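Local coordinates for conjugal transfer protein (Escherichia coli, PDB 5I97), which is a VirB8-family inner-membrane protein that probably helps build the type IV secretion channel through which conjugative plasmid DNA is transferred, at residues 32-37 with 95-100; 40-45 with 156-161; 70-73 with 78-81. All coordinates share one frame; numbering follows the deposited sequence.

Interaction 1 of 3, residues 32-37 with 95-100; sequences FWLTQY and VILDKP
Thr35, whose methyl reaches Val95, turns its hydroxyl back onto the helix: OG1 is hydrogen-bonded to the carbonyl of Lys31, and Phe32 O, 3.0 Å from Thr35 OG1, lies close enough to compete for the same proton. The first torsion explains this division of labour. With chi1 at 53°, OG1 sits between the backbone N and the carbonyl carbon, while CG2 is swung opposite the carbonyl carbon and out toward the strand. There Thr35 CG2 meets Val95 CG2 at 3.6 Å, the two branched side chains crossing at about a right angle and touching methyl to methyl. No hydrogen bond joins the two segments.

The contact seats helix 27-42 against strand 86-98, one outermost strand of the curved four-stranded antiparallel sheet in this VirB8 domain, a member of the NTF2-like group in which a long helix packs on such a sheet. The preceding residue, Leu34, provides the second touch. Leu34 CD1 lies 3.7 Å from Leu97 CD2, an apolar meeting of branch ends between side chains that run obliquely to each other. Leu34 is buried, and it also packs on Ala104 and Ile106 of strand 103-114 and on Met130 and Tyr132 of strand 124-134. Leu97 in turn touches Ala104 as well as Asp27 and Asp30 of the helix, and Val95 rests on Ile106.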
# COMPACT_ATOMS: atom_id res chain seq x y z
N PHE A 32 13.82 -5.61 -16.47
CA PHE A 32 13.78 -5.80 -15.03
C PHE A 32 14.67 -4.80 -14.29
O PHE A 32 14.20 -4.12 -13.39
CB PHE A 32 14.22 -7.21 -14.64
CG PHE A 32 14.43 -7.37 -13.16
CD1 PHE A 32 13.35 -7.37 -12.29
CD2 PHE A 32 15.71 -7.47 -12.63
CE1 PHE A 32 13.54 -7.50 -10.93
CE2 PHE A 32 15.91 -7.59 -11.27
CZ PHE A 32 14.83 -7.61 -10.41
N TRP A 33 15.94 -4.72 -14.67
CA TRP A 33 16.87 -3.83 -14.01
C TRP A 33 16.52 -2.37 -14.24
O TRP A 33 16.63 -1.56 -13.34
CB TRP A 33 18.31 -4.09 -14.47
CG TRP A 33 18.76 -5.48 -14.16
CD1 TRP A 33 18.96 -6.48 -15.05
CD2 TRP A 33 19.06 -6.02 -12.86
NE1 TRP A 33 19.36 -7.62 -14.39
CE2 TRP A 33 19.43 -7.36 -13.05
CE3 TRP A 33 19.05 -5.49 -11.57
CZ2 TRP A 33 19.80 -8.18 -11.99
CZ3 TRP A 33 19.41 -6.31 -10.52
CH2 TRP A 33 19.78 -7.64 -10.73
N LEU A 34 16.06 -2.05 -15.44
CA LEU A 34 15.72 -0.67 -15.73
C LEU A 34 14.53 -0.19 -14.90
O LEU A 34 14.54 0.91 -14.38
CB LEU A 34 15.44 -0.48 -17.21
CG LEU A 34 16.69 -0.52 -18.09
CD1 LEU A 34 16.32 -0.94 -19.50
CD2 LEU A 34 17.42 0.80 -18.08
N THR A 35 13.51 -1.04 -14.78
CA THR A 35 12.35 -0.66 -13.99
C THR A 35 12.71 -0.64 -12.50
O THR A 35 12.21 0.20 -11.76
CB THR A 35 11.12 -1.60 -14.25
OG1 THR A 35 11.50 -2.96 -14.07
CG2 THR A 35 10.58 -1.41 -15.65
N GLN A 36 13.57 -1.56 -12.06
CA GLN A 36 14.05 -1.57 -10.68
C GLN A 36 14.78 -0.29 -10.35
O GLN A 36 14.64 0.25 -9.26
CB GLN A 36 15.01 -2.74 -10.45
CG GLN A 36 14.34 -4.07 -10.31
CD GLN A 36 13.55 -4.16 -9.04
OE1 GLN A 36 12.33 -4.25 -9.07
NE2 GLN A 36 14.24 -4.15 -7.91
N TYR A 37 15.55 0.19 -11.30
CA TYR A 37 16.33 1.39 -11.10
C TYR A 37 15.41 2.58 -10.91
O TYR A 37 15.59 3.36 -9.98
CB TYR A 37 17.28 1.61 -12.27
CG TYR A 37 18.22 2.78 -12.10
CD1 TYR A 37 19.45 2.62 -11.46
CD2 TYR A 37 17.89 4.04 -12.56
CE1 TYR A 37 20.32 3.69 -11.31
CE2 TYR A 37 18.75 5.11 -12.42
CZ TYR A 37 19.96 4.93 -11.79
OH TYR A 37 20.81 6.00 -11.64
N VAL A 95 7.70 0.45 -21.13
CA VAL A 95 9.14 0.42 -21.33
C VAL A 95 9.48 0.15 -22.78
O VAL A 95 9.07 -0.87 -23.33
CB VAL A 95 9.82 -0.65 -20.46
CG1 VAL A 95 11.33 -0.67 -20.71
CG2 VAL A 95 9.52 -0.41 -18.99
N ILE A 96 10.22 1.05 -23.41
CA ILE A 96 10.64 0.84 -24.78
C ILE A 96 12.15 0.67 -24.83
O ILE A 96 12.89 1.57 -24.43
CB ILE A 96 10.22 2.00 -25.68
CG1 ILE A 96 8.70 2.18 -25.63
CG2 ILE A 96 10.66 1.76 -27.13
CD1 ILE A 96 8.20 3.34 -26.44
N LEU A 97 12.60 -0.47 -25.36
CA LEU A 97 14.02 -0.81 -25.38
C LEU A 97 14.64 -0.56 -26.74
O LEU A 97 14.05 -0.85 -27.78
CB LEU A 97 14.24 -2.28 -25.01
CG LEU A 97 13.87 -2.72 -23.59
CD1 LEU A 97 14.28 -4.14 -23.36
CD2 LEU A 97 14.50 -1.80 -22.57
N ASP A 98 15.86 -0.05 -26.70
CA ASP A 98 16.73 -0.02 -27.86
C ASP A 98 18.00 -0.75 -27.44
O ASP A 98 19.00 -0.13 -27.09
CB ASP A 98 17.01 1.40 -28.33
CG ASP A 98 17.85 1.44 -29.59
OD1 ASP A 98 18.12 0.37 -30.17
OD2 ASP A 98 18.24 2.55 -30.02
N LYS A 99 17.95 -2.07 -27.47
CA LYS A 99 19.00 -2.90 -26.90
C LYS A 99 20.40 -2.74 -27.52
O LYS A 99 21.38 -2.72 -26.79
CB LYS A 99 18.58 -4.36 -26.99
CG LYS A 99 17.55 -4.77 -25.96
CD LYS A 99 17.30 -6.28 -25.96
CE LYS A 99 17.04 -6.84 -27.36
NZ LYS A 99 15.93 -6.16 -28.11
N PRO A 100 20.51 -2.57 -28.85
CA PRO A 100 21.87 -2.38 -29.39
C PRO A 100 22.58 -1.13 -28.90
O PRO A 100 23.81 -1.07 -28.92
CB PRO A 100 21.64 -2.31 -30.89
CG PRO A 100 20.41 -3.08 -31.12
CD PRO A 100 19.54 -2.80 -29.93

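Interaction 2 of 3, residues 40-45 with 156-161; sequences HRESYD and YRVNPE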
# COMPACT_ATOMS: atom_id res chain seq x y z
N HIS A 40 13.64 2.33 -7.56
CA HIS A 40 14.53 2.66 -6.46
C HIS A 40 14.79 4.16 -6.38
O HIS A 40 14.86 4.72 -5.30
CB HIS A 40 15.88 1.94 -6.61
CG HIS A 40 15.89 0.52 -6.17
ND1 HIS A 40 15.43 0.12 -4.93
CD2 HIS A 40 16.33 -0.61 -6.78
CE1 HIS A 40 15.58 -1.19 -4.81
NE2 HIS A 40 16.13 -1.65 -5.92
N ARG A 41 14.94 4.79 -7.54
CA ARG A 41 15.38 6.18 -7.60
C ARG A 41 14.24 7.19 -7.45
O ARG A 41 14.42 8.23 -6.83
CB ARG A 41 16.13 6.43 -8.90
CG ARG A 41 16.55 7.85 -9.10
CD ARG A 41 17.71 7.98 -10.06
NE ARG A 41 18.06 9.37 -10.25
CZ ARG A 41 19.19 9.80 -10.81
NH1 ARG A 41 20.11 8.93 -11.21
NH2 ARG A 41 19.41 11.09 -10.94
N GLU A 42 13.08 6.88 -8.01
CA GLU A 42 11.98 7.84 -8.05
C GLU A 42 11.00 7.64 -6.91
O GLU A 42 10.14 8.48 -6.68
CB GLU A 42 11.25 7.76 -9.39
CG GLU A 42 12.14 8.04 -10.58
CD GLU A 42 12.76 9.42 -10.52
OE1 GLU A 42 12.11 10.34 -9.99
OE2 GLU A 42 13.91 9.57 -10.98
N SER A 43 11.14 6.53 -6.19
CA SER A 43 10.32 6.34 -5.01
C SER A 43 10.94 7.07 -3.84
O SER A 43 12.13 7.37 -3.82
CB SER A 43 10.20 4.86 -4.65
OG SER A 43 9.67 4.10 -5.71
N TYR A 44 10.10 7.36 -2.85
CA TYR A 44 10.60 7.78 -1.56
C TYR A 44 9.84 7.08 -0.45
O TYR A 44 8.63 7.25 -0.28
CB TYR A 44 10.52 9.29 -1.36
CG TYR A 44 11.10 9.67 -0.03
CD1 TYR A 44 12.48 9.78 0.15
CD2 TYR A 44 10.29 9.87 1.08
CE1 TYR A 44 13.01 10.10 1.36
CE2 TYR A 44 10.81 10.20 2.30
CZ TYR A 44 12.17 10.31 2.44
OH TYR A 44 12.71 10.64 3.68
N ASP A 45 10.58 6.28 0.31
CA ASP A 45 10.03 5.65 1.50
C ASP A 45 11.13 5.61 2.55
O ASP A 45 12.16 4.96 2.34
CB ASP A 45 9.51 4.26 1.16
CG ASP A 45 8.91 3.56 2.34
OD1 ASP A 45 8.43 4.24 3.25
OD2 ASP A 45 8.87 2.31 2.33
N TYR A 156 20.83 9.53 -17.46
CA TYR A 156 19.52 9.51 -16.86
C TYR A 156 18.91 10.89 -16.83
O TYR A 156 19.44 11.81 -16.21
CB TYR A 156 19.60 8.93 -15.45
CG TYR A 156 18.25 8.67 -14.81
CD1 TYR A 156 17.55 7.51 -15.09
CD2 TYR A 156 17.70 9.56 -13.91
CE1 TYR A 156 16.34 7.26 -14.51
CE2 TYR A 156 16.49 9.31 -13.31
CZ TYR A 156 15.81 8.16 -13.62
OH TYR A 156 14.60 7.90 -13.04
N ARG A 157 17.80 11.05 -17.52
CA ARG A 157 17.08 12.30 -17.46
C ARG A 157 15.59 12.04 -17.50
O ARG A 157 15.10 11.20 -18.27
CB ARG A 157 17.57 13.23 -18.58
CG ARG A 157 17.11 12.90 -19.96
CD ARG A 157 17.53 13.98 -20.94
NE ARG A 157 17.31 13.59 -22.33
CZ ARG A 157 16.23 13.89 -23.04
NH1 ARG A 157 15.25 14.60 -22.50
NH2 ARG A 157 16.13 13.47 -24.30
N VAL A 158 14.88 12.75 -16.64
CA VAL A 158 13.45 12.61 -16.50
C VAL A 158 12.78 13.92 -16.89
O VAL A 158 13.28 14.99 -16.57
CB VAL A 158 13.06 12.21 -15.07
CG1 VAL A 158 11.55 12.13 -14.91
CG2 VAL A 158 13.70 10.87 -14.71
N ASN A 159 11.66 13.81 -17.59
CA ASN A 159 10.87 14.95 -17.98
C ASN A 159 9.42 14.61 -17.79
O ASN A 159 9.05 13.44 -17.83
CB ASN A 159 11.12 15.34 -19.44
CG ASN A 159 12.57 15.64 -19.73
OD1 ASN A 159 13.20 14.98 -20.54
ND2 ASN A 159 13.09 16.68 -19.09
N PRO A 160 8.58 15.63 -17.55
CA PRO A 160 7.15 15.37 -17.39
C PRO A 160 6.55 14.92 -18.71
O PRO A 160 7.15 15.16 -19.74
CB PRO A 160 6.59 16.73 -16.97
CG PRO A 160 7.77 17.50 -16.46
CD PRO A 160 8.93 17.04 -17.28
N GLU A 161 5.35 14.35 -18.67
CA GLU A 161 4.65 13.89 -19.86
C GLU A 161 3.65 14.94 -20.33
O GLU A 161 3.00 15.58 -19.50
CB GLU A 161 3.91 12.58 -19.59
CG GLU A 161 3.22 11.99 -20.82
CD GLU A 161 4.04 10.96 -21.54
OE1 GLU A 161 4.84 10.27 -20.88
OE2 GLU A 161 3.90 10.84 -22.77
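Tyr156 OH donates a hydrogen bond to Glu42 OE2 across 2.7 Å, the sole hydrogen bond between the segments. The oxygen is met on its anti side, 25° out of the carboxylate plane, and it lies at the edge of the tyrosine ring, close to the ring plane. Glu42 reaches this place by folding at chi2 (-60°), which turns the carboxylate back toward the phenol hydroxyl.

Flat groups make the second kind of contact. The extended Arg41 chain runs antiparallel to the tyrosine side chain, alongside it, with Tyr156 CD2 over the centre of one guanidinium face and 3.4 Å from Arg41 CZ. Arg41 NE is equally near Tyr156 CE2, at 3.4 Å, but the planes are inclined by 30°. These meetings bind the C-terminal end of helix 27-42 to strand 151-160, the other outermost strand of the NTF2-like sheet. Tyr37, one helical turn before Arg41, ties the group together: its OH is hydrogen-bonded to Arg41 NH1 and its ring packs edge-to-face with that of Tyr156.

A methyl of the strand adds a loose van der Waals contact: Val158 CG2 lies 4.0 Å from Glu42 OE2, and Val158 also packs on Trp126.

Interaction 3 of 3, residues 70-73 with 78-81; sequences SKFK and LDKV
Phe72 packs against Leu78 across the short connection between helices 62-69 and 78-82, in the helical layer of this NTF2-like domain. Their side chains run obliquely to one another. Phe72 CE1 lies 4.0 Å from Leu78 CB and again 4.0 Å from Leu78 CD2, so the leucine borders the outer end of the ring with both its first carbon and one of its methyls.

Asp79 comes to the same ring at its edge. Asp79 OD1 lies near the ring plane, 3.8 Å from Phe72 CD1, and the carboxylate is turned 51° from the ring; a weak electrostatic attraction to the ring hydrogens is possible. The torsion of Asp79 (chi1 57°) tucks CG between the backbone N and the carbonyl carbon, which brings the carboxylate beside the phenyl group.

The backbones are joined directly: Leu78 N, at the start of helix 78-82, donates to Lys71 O at 2.9 Å with an N-H...O angle of 145°, so a loop carbonyl takes up an N-H of the first helical turn. Lys80 NZ also approaches the loop backbone, 3.6 Å from Phe72 O.

Further out, Tyr53 packs edge-to-face with Phe72, and Tyr68 also meets its ring, with the planes inclined to each other. On the helix side, Tyr44 touches both Leu78 and Asp79. An alanine in place of Phe72 is likely to leave a gap beside Leu78 and deprive Tyr53 and Tyr68 of their aromatic partner.

The backbone of the loop is itself folded into a turn, closed by Lys73 N donating to Ser70 O at 3.2 Å.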
# COMPACT_ATOMS: atom_id res chain seq x y z
N SER A 70 23.63 13.82 -4.69
CA SER A 70 23.72 15.22 -4.35
C SER A 70 22.58 15.68 -3.43
O SER A 70 22.81 16.39 -2.46
CB SER A 70 23.74 16.05 -5.64
OG SER A 70 23.47 17.41 -5.38
N LYS A 71 21.36 15.26 -3.75
CA LYS A 71 20.18 15.66 -3.00
C LYS A 71 20.16 15.11 -1.57
O LYS A 71 19.36 15.55 -0.75
CB LYS A 71 18.91 15.25 -3.74
CG LYS A 71 18.85 13.81 -4.16
CD LYS A 71 17.70 13.55 -5.12
CE LYS A 71 16.50 14.44 -4.82
NZ LYS A 71 15.39 14.27 -5.81
N PHE A 72 21.03 14.14 -1.29
CA PHE A 72 21.02 13.45 0.00
C PHE A 72 22.14 13.95 0.89
O PHE A 72 22.37 13.43 1.98
CB PHE A 72 21.16 11.93 -0.18
CG PHE A 72 19.98 11.29 -0.83
CD1 PHE A 72 18.88 10.95 -0.08
CD2 PHE A 72 19.98 11.03 -2.18
CE1 PHE A 72 17.78 10.37 -0.67
CE2 PHE A 72 18.89 10.45 -2.77
CZ PHE A 72 17.79 10.12 -2.02
N LYS A 73 22.81 15.01 0.44
CA LYS A 73 24.02 15.53 1.10
C LYS A 73 23.81 16.88 1.80
O LYS A 73 23.07 17.74 1.32
CB LYS A 73 25.17 15.63 0.10
CG LYS A 73 25.85 14.30 -0.20
CD LYS A 73 27.20 14.51 -0.87
CE LYS A 73 27.10 15.52 -2.00
NZ LYS A 73 28.23 16.49 -1.98
N LEU A 78 17.75 15.00 1.60
CA LEU A 78 16.33 14.70 1.42
C LEU A 78 15.76 13.91 2.59
O LEU A 78 14.71 14.27 3.12
CB LEU A 78 16.12 13.91 0.12
CG LEU A 78 14.67 13.70 -0.31
CD1 LEU A 78 14.03 15.01 -0.70
CD2 LEU A 78 14.55 12.68 -1.43
N ASP A 79 16.45 12.87 3.02
CA ASP A 79 15.95 12.04 4.10
C ASP A 79 16.00 12.78 5.44
O ASP A 79 15.21 12.49 6.35
CB ASP A 79 16.71 10.71 4.19
CG ASP A 79 18.20 10.91 4.39
OD1 ASP A 79 18.80 11.72 3.66
OD2 ASP A 79 18.76 10.27 5.30
N LYS A 80 16.91 13.74 5.57
CA LYS A 80 17.01 14.48 6.81
C LYS A 80 15.90 15.50 6.91
O LYS A 80 15.46 15.83 8.00
CB LYS A 80 18.37 15.17 6.95
CG LYS A 80 19.56 14.23 6.91
CD LYS A 80 20.86 14.98 7.11
CE LYS A 80 22.06 14.04 6.99
NZ LYS A 80 22.26 13.54 5.60
N VAL A 81 15.40 15.96 5.77
CA VAL A 81 14.34 16.95 5.78
C VAL A 81 12.97 16.28 5.80
O VAL A 81 12.15 16.60 6.65
CB VAL A 81 14.43 17.87 4.54
CG1 VAL A 81 13.20 18.78 4.48
CG2 VAL A 81 15.69 18.69 4.57

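How the interactions relate
Interactions 1 and 2 use the same helix, 27-42, and settle it on the two outermost strands of one sheet, strand 86-98 in interaction 1 and strand 151-160 in interaction 2. The first is partly buried and made of methyl groups; the second lies at the surface and relies on charged and aromatic groups. They touch through Tyr37 and Tyr156. Interaction 3 is also a surface contact, but it is local, closing a short loop between two helices with a backbone bond and a phenylalanine. It touches interaction 2 through Tyr44, yet stays clear of interaction 1, on the opposite side of the chain's centre.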